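CofB (Escherichia coli, PDB 5AX6) is the homotrimeric minor pilin of the type IVb pilus CFA/III of enterotoxigenic Escherichia coli and probably takes part in assembly of the pilus. Local coordinates at residues 51-55 with 83-87. Sequence-based numbering, arbitrary orientation.
Sequences GIPYI and TRIFF. With ACT (acetate ion), chain B.
Tyr54 joins the two loops with one hydrogen bond. Its OH donates to the backbone O of Phe86 at 2.7 Å. The hydroxyl lies in the carbonyl plane, on a lone pair, with a C=O...O angle of 119°. The tyrosine CG stands beside its own backbone N (chi1 -62°), and this turns the ring toward segment 83-87.

Two aromatic pairs accompany this bond. The edge of Phe86 points at the Tyr54 face in an offset T-shaped pair, with planes at 88°. The Tyr54 edge in turn meets the face of Phe87, the centroids lying 6.0 Å apart. The Tyr54 hydroxyl also lies at the edge of the Phe86 ring, near its plane. A phenylalanine here in place of Tyr54 would probably leave the Phe86 carbonyl without this donor, and the link between the loops to apolar packing alone.

Pro53 follows a cis peptide bond and supplies the aliphatic contact. Its CD sits over one face of Phe86, 3.7 Å from the ring centroid, in a CH-pi contact. Ile85 CG1, of the same segment as Phe86, lies over the opposite face, toward its rim. Pro53 CG reaches Phe87 CE2 at 4.0 Å, so the proline ring touches both phenylalanines.

An acetate, probably from the crystallisation liquor, binds beside the 51-55 loop. Gly51 N donates to its OXT at 2.8 Å in a nearly straight bond, and Ser50 OG also binds the ion. OXT lies at the edge of the Tyr54 ring.

Beyond the interface, Arg84 forms a salt bridge with Glu17 of helix 4-25. Together, Tyr54, Phe86 and Phe87 form an aromatic cluster, with the cis-proline Pro53 packed against both phenylalanines. It packs the loop before strand 75-76 against segment 83-87, in the loop after it, within the CofB pilin domain.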
loop_
_atom_site.group_PDB
_atom_site.type_symbol
_atom_site.label_atom_id
_atom_site.label_comp_id
_atom_site.label_asym_id
_atom_site.label_seq_id
_atom_site.Cartn_x
_atom_site.Cartn_y
_atom_site.Cartn_z
ATOM N N GLY A 51 -45.019 4.327 -5.358
ATOM C CA GLY A 51 -46.221 4.061 -4.595
ATOM C C GLY A 51 -45.899 3.477 -3.235
ATOM O O GLY A 51 -44.740 3.442 -2.808
ATOM N N ILE A 52 -46.942 3.028 -2.554
ATOM C CA ILE A 52 -46.826 2.342 -1.269
ATOM C C ILE A 52 -45.947 1.099 -1.383
ATOM O O ILE A 52 -46.061 0.357 -2.355
ATOM C CB ILE A 52 -48.231 1.945 -0.762
ATOM C CG1 ILE A 52 -49.057 3.203 -0.477
ATOM C CG2 ILE A 52 -48.141 1.030 0.453
ATOM C CD1 ILE A 52 -50.486 2.923 -0.018
ATOM N N PRO A 53 -45.068 0.843 -0.391
ATOM C CA PRO A 53 -44.789 1.552 0.859
ATOM C C PRO A 53 -43.626 2.543 0.759
ATOM O O PRO A 53 -43.228 3.122 1.771
ATOM C CB PRO A 53 -44.415 0.421 1.801
ATOM C CG PRO A 53 -43.609 -0.510 0.895
ATOM C CD PRO A 53 -44.295 -0.415 -0.473
ATOM N N TYR A 54 -43.071 2.712 -0.434
ATOM C CA TYR A 54 -41.864 3.511 -0.577
ATOM C C TYR A 54 -42.095 4.970 -0.259
ATOM O O TYR A 54 -41.197 5.634 0.250
ATOM C CB TYR A 54 -41.317 3.416 -1.991
ATOM C CG TYR A 54 -40.907 2.029 -2.392
ATOM C CD1 TYR A 54 -39.931 1.344 -1.679
ATOM C CD2 TYR A 54 -41.482 1.410 -3.499
ATOM C CE1 TYR A 54 -39.528 0.069 -2.064
ATOM C CE2 TYR A 54 -41.084 0.141 -3.888
ATOM C CZ TYR A 54 -40.122 -0.523 -3.167
ATOM O OH TYR A 54 -39.727 -1.794 -3.547
ATOM N N ILE A 55 -43.277 5.478 -0.593
ATOM C CA ILE A 55 -43.551 6.899 -0.369
ATOM C C ILE A 55 -44.120 7.191 1.017
ATOM O O ILE A 55 -44.407 8.346 1.330
ATOM C CB ILE A 55 -44.539 7.464 -1.405
ATOM C CG1 ILE A 55 -45.850 6.678 -1.383
ATOM C CG2 ILE A 55 -43.917 7.470 -2.785
ATOM C CD1 ILE A 55 -46.899 7.224 -2.330
ATOM N N THR A 83 -45.320 -6.261 3.151
ATOM C CA THR A 83 -44.313 -5.209 3.098
ATOM C C THR A 83 -42.904 -5.709 2.815
ATOM O O THR A 83 -42.126 -5.017 2.160
ATOM C CB THR A 83 -44.308 -4.423 4.413
ATOM O OG1 THR A 83 -45.601 -3.828 4.577
ATOM C CG2 THR A 83 -43.255 -3.312 4.363
ATOM N N ARG A 84 -42.569 -6.911 3.285
ATOM C CA ARG A 84 -41.199 -7.386 3.114
ATOM C C ARG A 84 -40.792 -7.497 1.648
ATOM O O ARG A 84 -39.617 -7.309 1.311
ATOM C CB ARG A 84 -40.990 -8.741 3.814
ATOM C CG ARG A 84 -39.507 -9.046 4.018
ATOM C CD ARG A 84 -39.235 -10.393 4.707
ATOM N NE ARG A 84 -37.809 -10.536 5.011
ATOM C CZ ARG A 84 -37.241 -10.112 6.132
ATOM N NH1 ARG A 84 -37.983 -9.536 7.072
ATOM N NH2 ARG A 84 -35.937 -10.267 6.317
ATOM N N ILE A 85 -41.743 -7.782 0.765
ATOM C CA ILE A 85 -41.391 -7.971 -0.641
ATOM C C ILE A 85 -40.814 -6.711 -1.278
ATOM O O ILE A 85 -40.010 -6.798 -2.199
ATOM C CB ILE A 85 -42.597 -8.454 -1.481
ATOM C CG1 ILE A 85 -43.585 -7.322 -1.734
ATOM C CG2 ILE A 85 -43.277 -9.657 -0.801
ATOM C CD1 ILE A 85 -44.647 -7.667 -2.759
ATOM N N PHE A 86 -41.180 -5.541 -0.768
ATOM C CA PHE A 86 -40.674 -4.300 -1.362
ATOM C C PHE A 86 -39.260 -3.934 -0.904
ATOM O O PHE A 86 -38.619 -3.060 -1.490
ATOM C CB PHE A 86 -41.656 -3.164 -1.052
ATOM C CG PHE A 86 -43.036 -3.448 -1.563
ATOM C CD1 PHE A 86 -43.336 -3.249 -2.900
ATOM C CD2 PHE A 86 -44.016 -3.984 -0.727
ATOM C CE1 PHE A 86 -44.598 -3.535 -3.393
ATOM C CE2 PHE A 86 -45.287 -4.269 -1.227
ATOM C CZ PHE A 86 -45.568 -4.050 -2.555
ATOM N N PHE A 87 -38.775 -4.606 0.132
ATOM C CA PHE A 87 -37.433 -4.353 0.645
ATOM C C PHE A 87 -36.516 -5.549 0.448
ATOM O O PHE A 87 -35.426 -5.610 1.024
ATOM C CB PHE A 87 -37.501 -3.982 2.118
ATOM C CG PHE A 87 -38.252 -2.717 2.355
ATOM C CD1 PHE A 87 -37.613 -1.493 2.217
ATOM C CD2 PHE A 87 -39.603 -2.748 2.665
ATOM C CE1 PHE A 87 -38.306 -0.310 2.405
ATOM C CE2 PHE A 87 -40.311 -1.574 2.859
ATOM C CZ PHE A 87 -39.660 -0.344 2.725
HETATM C C ACT B . -42.595 2.062 -7.159
HETATM O O ACT B . -41.872 3.070 -7.342
HETATM O OXT ACT B . -43.557 2.182 -6.345
HETATM C CH3 ACT B . -42.301 0.792 -7.903
#